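Thioredoxin-like protein (Klebsiella pneumoniae subsp. pneumoniae MGH 78578, PDB 3TY1) is of unknown function but probably binds carbohydrate and resembles the aldose 1-epimerases. Local coordinates at residues Gly285-Phe290 with Thr350-Ser355; Gly222-Ala227 with Ala360-Ile365; Ala173-Leu178 with Tyr202-Gln207. All coordinates share one frame; numbering follows the deposited sequence.

Contacts 1 and 2 are neighbours, with centres about 9 Å apart, and they touch where Leu352 and Ser287 pack on Val361. Strand 342-352 of contact 1 leads through a two-residue link into helix 355-369 of contact 2, which lies over the same ten-stranded antiparallel sheet near its edge strand 224-229. Along the chain, contact 1 is nested inside the loop closed by contact 2, whereas contact 3 closes before either opens. Contact 3 lies on the opposite side of the chain's centre, about 31 Å from contact 1 and 35 Å from contact 2, centre to centre. There, strand 173-183 of the ten-stranded sheet meets strand 204-214 of the mixed sheet. The three contacts thus represent strand pairing, helix-on-sheet and sheet-on-sheet packing.

Contact 1 (Gly285-Phe290 with Thr350-Ser355)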
# COMPACT_ATOMS: atom_id res chain seq x y z
N GLY A 285 11.12 28.37 -24.63
CA GLY A 285 11.88 27.94 -23.47
C GLY A 285 11.13 27.98 -22.19
O GLY A 285 9.94 28.25 -22.16
N ALA A 286 11.85 27.69 -21.10
CA ALA A 286 11.27 27.78 -19.76
C ALA A 286 12.35 28.22 -18.85
O ALA A 286 13.48 27.72 -18.95
CB ALA A 286 10.69 26.44 -19.27
N SER A 287 12.02 29.14 -17.96
CA SER A 287 12.98 29.66 -16.98
C SER A 287 12.44 29.46 -15.58
O SER A 287 11.21 29.44 -15.36
CB SER A 287 13.23 31.16 -17.21
OG SER A 287 12.09 31.93 -16.98
N ILE A 288 13.37 29.26 -14.66
CA ILE A 288 13.07 29.10 -13.26
C ILE A 288 13.89 30.10 -12.51
O ILE A 288 15.14 30.12 -12.62
CB ILE A 288 13.39 27.66 -12.71
CG1 ILE A 288 12.76 26.57 -13.56
CG2 ILE A 288 12.91 27.47 -11.27
CD1 ILE A 288 13.18 25.14 -13.14
N GLN A 289 13.22 30.94 -11.75
CA GLN A 289 13.87 31.84 -10.82
C GLN A 289 13.81 31.24 -9.44
O GLN A 289 12.76 30.79 -9.03
CB GLN A 289 13.20 33.21 -10.78
CG GLN A 289 13.75 34.19 -9.70
CD GLN A 289 12.97 35.52 -9.64
OE1 GLN A 289 12.19 35.83 -10.54
NE2 GLN A 289 13.14 36.25 -8.56
N PHE A 290 14.92 31.28 -8.71
CA PHE A 290 14.94 30.80 -7.33
C PHE A 290 15.91 31.62 -6.50
O PHE A 290 16.70 32.39 -7.05
CB PHE A 290 15.20 29.27 -7.22
CG PHE A 290 16.53 28.81 -7.72
CD1 PHE A 290 16.73 28.58 -9.07
CD2 PHE A 290 17.59 28.59 -6.84
CE1 PHE A 290 17.98 28.16 -9.55
CE2 PHE A 290 18.83 28.13 -7.31
CZ PHE A 290 19.01 27.91 -8.67
N THR A 350 8.56 30.51 -15.86
CA THR A 350 8.05 31.28 -16.95
C THR A 350 8.15 30.47 -18.24
O THR A 350 9.23 29.96 -18.59
CB THR A 350 8.81 32.61 -17.13
OG1 THR A 350 8.88 33.32 -15.88
CG2 THR A 350 8.15 33.49 -18.22
N LEU A 351 7.05 30.41 -18.96
CA LEU A 351 7.01 29.78 -20.27
C LEU A 351 7.35 30.88 -21.30
O LEU A 351 6.59 31.84 -21.53
CB LEU A 351 5.64 29.13 -20.52
CG LEU A 351 5.59 28.15 -21.72
CD1 LEU A 351 6.59 27.02 -21.48
CD2 LEU A 351 4.20 27.59 -21.95
N LEU A 352 8.53 30.73 -21.89
CA LEU A 352 9.08 31.69 -22.84
C LEU A 352 8.59 31.26 -24.22
O LEU A 352 8.78 30.10 -24.63
CB LEU A 352 10.62 31.66 -22.73
CG LEU A 352 11.27 31.75 -21.32
CD1 LEU A 352 12.76 31.46 -21.40
CD2 LEU A 352 10.99 33.10 -20.63
N HIS A 353 7.87 32.15 -24.91
CA HIS A 353 7.20 31.74 -26.16
C HIS A 353 7.53 32.64 -27.35
O HIS A 353 6.83 32.62 -28.35
CB HIS A 353 5.68 31.63 -25.95
CG HIS A 353 5.02 32.89 -25.45
ND1 HIS A 353 4.52 33.85 -26.29
CD2 HIS A 353 4.78 33.32 -24.19
CE1 HIS A 353 4.00 34.84 -25.56
NE2 HIS A 353 4.15 34.54 -24.28
N ASP A 354 8.57 33.47 -27.23
CA ASP A 354 9.11 34.16 -28.41
C ASP A 354 10.59 34.50 -28.20
O ASP A 354 11.12 34.38 -27.09
CB ASP A 354 8.24 35.35 -28.86
CG ASP A 354 8.22 36.51 -27.86
OD1 ASP A 354 9.17 36.66 -27.07
OD2 ASP A 354 7.24 37.28 -27.89
N SER A 355 11.24 34.94 -29.28
CA SER A 355 12.68 35.27 -29.28
C SER A 355 13.04 36.34 -28.28
O SER A 355 14.03 36.19 -27.56
CB SER A 355 13.15 35.66 -30.67
OG SER A 355 12.95 34.56 -31.55
O HOH W 1 11.00 32.61 -14.43
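The flat groups that meet between Gly285-Ser287 and Thr350-Leu352 are peptide units. On Gly285 O, the N-H of Leu352 arrives from above the carbonyl plane, 48° out of it, at 2.9 Å from N to O, while CD1 of Leu351 also touches this oxygen. The return bond, Gly285 N to Leu352 O at 2.9 Å, completes the hydrogen-bonded pair. Two residues further on the bonds lie flatter: Ser287 N reaches Thr350 O in the carbonyl plane at 3.0 Å, and Thr350 N reaches Ser287 O with a tilt of only 19°. Between these pairs Ala286 and Leu351 form a non-hydrogen-bonded pair, where Ala286 CA makes a CA-H...O contact with Thr350 O at 3.2 Å.

Ser287, Thr350 and Leu352 share one face of the sheet. Leu352 swings CG beside its own backbone N (chi1 -49°), which carries the isobutyl group over the glycine peptide and sets CD1 3.9 Å from Ala286 N; Gly285 has no side chain to compete for this ground. The hydroxyls of Ser287 and Thr350 are joined through a water, 2.9 Å from Ser287 OG and 2.7 Å from Thr350 OG1. A bound methylpentanediol, probably from the crystallisation liquor, lies close to Thr350. On the other face Ala286 packs on Phe214 of strand 204-214, in the mixed sheet. Asp354 then N-caps the helix that follows. The arrangement is a pairing of neighbouring antiparallel strands within a large sheet of the beta-supersandwich, the fold of the galactose mutarotase family.

Contact 2 (Gly222-Ala227 with Ala360-Ile365); sequences GARFLA and AVEQKI
Helix-on-sheet packing joins Arg224-Ala227 to Glu362-Ile365 at the margin of the ten-stranded sheet of the beta-supersandwich. Strand 224-229 is outermost in that sheet within the chain, and helix 355-369 lies over the sheet face away from Leu298 and Leu300, on which Phe225 packs. The axes of the short segments 224-226 and 360-365 are 10.4 Å apart at closest approach, a spacing of the kind expected for a helix resting on a sheet through its side chains, and their directions differ by 47°.

Leu226 and Ile365 carry the apolar half. Leu226 points toward the helix, and Ile365 reaches back with CD1, which comes within 3.6 Å of Leu226 CB. The CG2 branch of Ile365 lies anti to its backbone N and settles instead against the backbone of Ala227, 3.6 Å from Ala227 C, so the two branches straddle consecutive residues of the strand. One turn earlier on the helix, the aliphatic part of Glu362 crosses Leu226 at about a right angle, with CG 4.2 Å from Leu226 CD1. Beside it Val361 packs on Ala276 of the adjoining strand 272-278, continuing the apolar surface inward from the sheet margin.

The polar half lies at the rim, where both partners are partly exposed. Glu362 runs out extended from the helix, whereas the Arg224 chain bends at chi3 (-59°) and presents its guanidinium end-on. The two flat groups are twisted 40° apart, so this is a two-pronged salt bridge without coplanarity. Arg224 NH2 meets Glu362 OE1 on its syn side at 3.0 Å, while Arg224 NH1 reaches Glu362 OE2 from above the carboxylate plane at 2.8 Å.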
# COMPACT_ATOMS: atom_id res chain seq x y z
N GLY A 222 20.34 20.61 -30.05
CA GLY A 222 20.76 22.00 -30.18
C GLY A 222 20.07 22.92 -29.18
O GLY A 222 20.33 24.12 -29.17
N ALA A 223 19.19 22.38 -28.35
CA ALA A 223 18.62 23.18 -27.25
C ALA A 223 19.76 23.47 -26.31
O ALA A 223 20.79 22.76 -26.33
CB ALA A 223 17.52 22.38 -26.48
N ARG A 224 19.57 24.47 -25.47
CA ARG A 224 20.62 24.97 -24.61
C ARG A 224 20.14 25.11 -23.18
O ARG A 224 18.96 25.39 -22.94
CB ARG A 224 21.14 26.33 -25.13
CG ARG A 224 21.89 26.22 -26.45
CD ARG A 224 22.50 27.51 -26.93
NE ARG A 224 21.48 28.54 -27.11
CZ ARG A 224 21.46 29.75 -26.55
NH1 ARG A 224 22.42 30.18 -25.74
NH2 ARG A 224 20.45 30.56 -26.84
N PHE A 225 21.06 24.88 -22.24
CA PHE A 225 20.83 25.12 -20.83
C PHE A 225 21.56 26.40 -20.49
O PHE A 225 22.76 26.51 -20.76
CB PHE A 225 21.32 23.98 -19.93
CG PHE A 225 21.21 24.29 -18.48
CD1 PHE A 225 19.98 24.41 -17.88
CD2 PHE A 225 22.34 24.52 -17.71
CE1 PHE A 225 19.88 24.73 -16.51
CE2 PHE A 225 22.24 24.82 -16.35
CZ PHE A 225 21.02 24.92 -15.76
N LEU A 226 20.84 27.35 -19.91
CA LEU A 226 21.39 28.66 -19.56
C LEU A 226 21.38 28.83 -18.05
O LEU A 226 20.37 28.61 -17.40
CB LEU A 226 20.56 29.78 -20.21
CG LEU A 226 20.16 29.65 -21.69
CD1 LEU A 226 19.22 30.76 -22.15
CD2 LEU A 226 21.40 29.52 -22.57
N ALA A 227 22.49 29.28 -17.47
CA ALA A 227 22.51 29.60 -16.04
C ALA A 227 23.79 30.35 -15.72
O ALA A 227 24.78 30.09 -16.38
CB ALA A 227 22.46 28.32 -15.21
N ALA A 360 15.76 38.22 -23.42
CA ALA A 360 15.69 38.88 -22.11
C ALA A 360 16.22 37.98 -20.97
O ALA A 360 16.96 38.42 -20.09
CB ALA A 360 14.23 39.35 -21.81
N VAL A 361 15.84 36.71 -21.00
CA VAL A 361 16.36 35.74 -20.01
C VAL A 361 17.87 35.56 -20.18
O VAL A 361 18.64 35.64 -19.21
CB VAL A 361 15.63 34.38 -20.12
CG1 VAL A 361 16.42 33.26 -19.43
CG2 VAL A 361 14.23 34.51 -19.52
N GLU A 362 18.30 35.40 -21.43
CA GLU A 362 19.72 35.19 -21.72
C GLU A 362 20.57 36.41 -21.30
O GLU A 362 21.66 36.26 -20.73
CB GLU A 362 19.89 34.79 -23.18
CG GLU A 362 21.23 34.15 -23.49
CD GLU A 362 21.26 33.37 -24.80
OE1 GLU A 362 20.21 33.16 -25.46
OE2 GLU A 362 22.38 32.97 -25.19
N GLN A 363 20.03 37.61 -21.51
CA GLN A 363 20.68 38.89 -21.13
C GLN A 363 20.76 39.06 -19.60
O GLN A 363 21.78 39.53 -19.07
CB GLN A 363 19.94 40.11 -21.75
CG GLN A 363 20.52 40.71 -23.06
CD GLN A 363 20.03 40.07 -24.39
OE1 GLN A 363 20.31 38.89 -24.69
NE2 GLN A 363 19.33 40.88 -25.21
N LYS A 364 19.69 38.70 -18.88
CA LYS A 364 19.71 38.75 -17.40
C LYS A 364 20.74 37.78 -16.84
O LYS A 364 21.48 38.11 -15.92
CB LYS A 364 18.33 38.49 -16.80
CG LYS A 364 18.24 38.73 -15.28
CD LYS A 364 18.42 40.21 -14.85
CE LYS A 364 18.82 40.32 -13.37
NZ LYS A 364 19.26 41.71 -12.95
N ILE A 365 20.81 36.58 -17.42
CA ILE A 365 21.76 35.55 -17.00
C ILE A 365 23.20 36.03 -17.24
O ILE A 365 24.06 35.96 -16.34
CB ILE A 365 21.46 34.17 -17.67
CG1 ILE A 365 20.19 33.55 -17.04
CG2 ILE A 365 22.64 33.26 -17.52
CD1 ILE A 365 19.69 32.25 -17.69

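Contact 3 (Ala173-Leu178 with Tyr202-Gln207); sequences ADLQTL and YPHDYQ
His204, Leu175 and Ala173 have the most surface buried where Ala173-Leu178 passes over Tyr202-Gln207. The imidazole of His204 is central. Over one of its faces sits the methyl group of Ala173 in a CH-pi contact, CB lying 4.0 Å from the centroid of the His204 ring and 27° off its normal. The methyl is displaced toward one side of the ring, and its nearest ring atom is NE2, 3.6 Å from Ala173 CB. His204 attains this position with CG anti to the backbone N (chi1 -158°), which throws the ring across the gap to the other strand.

The turn of the ring is fixed from within its own strand. His204 ND1 donates to Asp205 O at 2.7 Å, and the acceptor lies in the ring plane while the donor uses a lone pair of the carbonyl; such a short bond, matched in both planes, should restrict rotation of the imidazole about CB-CG. Leu175 comes across this closed loop, its side chain at about a right angle to that of His204. Its CD1 is the touching branch: it lies 3.8 Å from Asp205 O, 4.1 Å from His204 ND1 and 4.4 Å from Tyr206 CB. One methyl thus spans three consecutive residues of the opposing strand, covering the polar ND1-O pair with hydrocarbon.

A sulfate ion, probably from the crystallisation liquor, lies about 4 Å from the His204 side chain. Nearby, Tyr202 OH is hydrogen-bonded to OD1 of Asp305 and the backbone N of Asp255, both of a second subunit, so the contact adjoins a subunit interface. The segment axes, 8.6 Å apart and inclined by 39°, belong to different sheets; the strands share no backbone hydrogen bond, and side chains reach across the gap. This is the face-to-face packing of two twisted sheets characteristic of a beta-sandwich, here the mutarotase supersandwich.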
# COMPACT_ATOMS: atom_id res chain seq x y z
N ALA A 173 9.26 12.65 13.49
CA ALA A 173 9.18 13.95 12.81
C ALA A 173 7.76 14.50 12.75
O ALA A 173 6.78 13.76 12.87
CB ALA A 173 9.73 13.81 11.40
N ASP A 174 7.66 15.82 12.64
CA ASP A 174 6.39 16.46 12.30
C ASP A 174 6.71 17.65 11.42
O ASP A 174 6.67 18.83 11.83
CB ASP A 174 5.51 16.82 13.52
CG ASP A 174 4.03 17.09 13.13
OD1 ASP A 174 3.68 16.94 11.91
OD2 ASP A 174 3.20 17.42 14.02
N LEU A 175 7.10 17.32 10.20
CA LEU A 175 7.39 18.29 9.17
C LEU A 175 6.15 18.40 8.30
O LEU A 175 5.55 17.38 7.93
CB LEU A 175 8.58 17.84 8.35
CG LEU A 175 9.98 17.86 8.98
CD1 LEU A 175 10.92 17.36 7.91
CD2 LEU A 175 10.39 19.25 9.49
N GLN A 176 5.74 19.64 8.01
CA GLN A 176 4.58 19.86 7.16
C GLN A 176 4.86 21.03 6.22
O GLN A 176 5.36 22.06 6.65
CB GLN A 176 3.34 20.18 8.02
CG GLN A 176 3.08 19.20 9.17
CD GLN A 176 1.77 19.48 9.92
OE1 GLN A 176 0.96 20.28 9.48
NE2 GLN A 176 1.57 18.80 11.01
N THR A 177 4.49 20.88 4.96
CA THR A 177 4.71 21.90 3.95
C THR A 177 3.40 22.42 3.40
O THR A 177 2.62 21.64 2.87
CB THR A 177 5.53 21.34 2.79
OG1 THR A 177 6.75 20.84 3.33
CG2 THR A 177 5.82 22.45 1.76
N LEU A 178 3.14 23.71 3.58
CA LEU A 178 1.98 24.35 2.98
C LEU A 178 2.48 24.79 1.63
O LEU A 178 3.17 25.82 1.51
CB LEU A 178 1.43 25.51 3.80
CG LEU A 178 0.16 26.20 3.26
CD1 LEU A 178 -0.98 25.20 3.04
CD2 LEU A 178 -0.30 27.36 4.21
N TYR A 202 11.65 19.44 18.63
CA TYR A 202 13.09 19.17 18.46
C TYR A 202 13.52 19.57 17.07
O TYR A 202 12.72 19.50 16.13
CB TYR A 202 13.39 17.67 18.67
CG TYR A 202 13.04 17.21 20.05
CD1 TYR A 202 13.95 17.28 21.11
CD2 TYR A 202 11.77 16.74 20.33
CE1 TYR A 202 13.57 16.88 22.41
CE2 TYR A 202 11.39 16.34 21.60
CZ TYR A 202 12.29 16.40 22.64
OH TYR A 202 11.88 15.99 23.90
N PRO A 203 14.78 20.01 16.92
CA PRO A 203 15.24 20.32 15.58
C PRO A 203 15.19 19.07 14.73
O PRO A 203 15.46 17.99 15.24
CB PRO A 203 16.70 20.74 15.79
CG PRO A 203 17.09 20.17 17.16
CD PRO A 203 15.83 20.27 17.94
N HIS A 204 14.85 19.22 13.45
CA HIS A 204 14.84 18.11 12.53
C HIS A 204 15.54 18.47 11.23
O HIS A 204 15.46 19.61 10.74
CB HIS A 204 13.42 17.59 12.28
CG HIS A 204 13.40 16.19 11.79
ND1 HIS A 204 13.73 15.86 10.49
CD2 HIS A 204 13.17 15.02 12.42
CE1 HIS A 204 13.69 14.55 10.35
NE2 HIS A 204 13.36 14.01 11.51
N ASP A 205 16.26 17.49 10.68
CA ASP A 205 16.86 17.62 9.35
C ASP A 205 15.79 17.78 8.26
O ASP A 205 14.67 17.32 8.42
CB ASP A 205 17.68 16.37 8.99
CG ASP A 205 18.97 16.26 9.75
OD1 ASP A 205 19.38 17.19 10.49
OD2 ASP A 205 19.60 15.21 9.57
N TYR A 206 16.14 18.47 7.17
CA TYR A 206 15.30 18.48 5.99
C TYR A 206 16.19 18.65 4.78
O TYR A 206 17.32 19.12 4.90
CB TYR A 206 14.22 19.57 6.05
CG TYR A 206 14.70 21.00 5.83
CD1 TYR A 206 15.16 21.79 6.89
CD2 TYR A 206 14.69 21.55 4.57
CE1 TYR A 206 15.58 23.11 6.67
CE2 TYR A 206 15.10 22.84 4.34
CZ TYR A 206 15.54 23.62 5.37
OH TYR A 206 15.94 24.88 5.06
N GLN A 207 15.69 18.17 3.65
CA GLN A 207 16.28 18.35 2.34
C GLN A 207 15.18 18.55 1.31
O GLN A 207 14.11 17.96 1.45
CB GLN A 207 17.06 17.12 1.91
CG GLN A 207 18.17 16.65 2.82
CD GLN A 207 18.73 15.35 2.33
OE1 GLN A 207 18.18 14.28 2.64
NE2 GLN A 207 19.80 15.41 1.51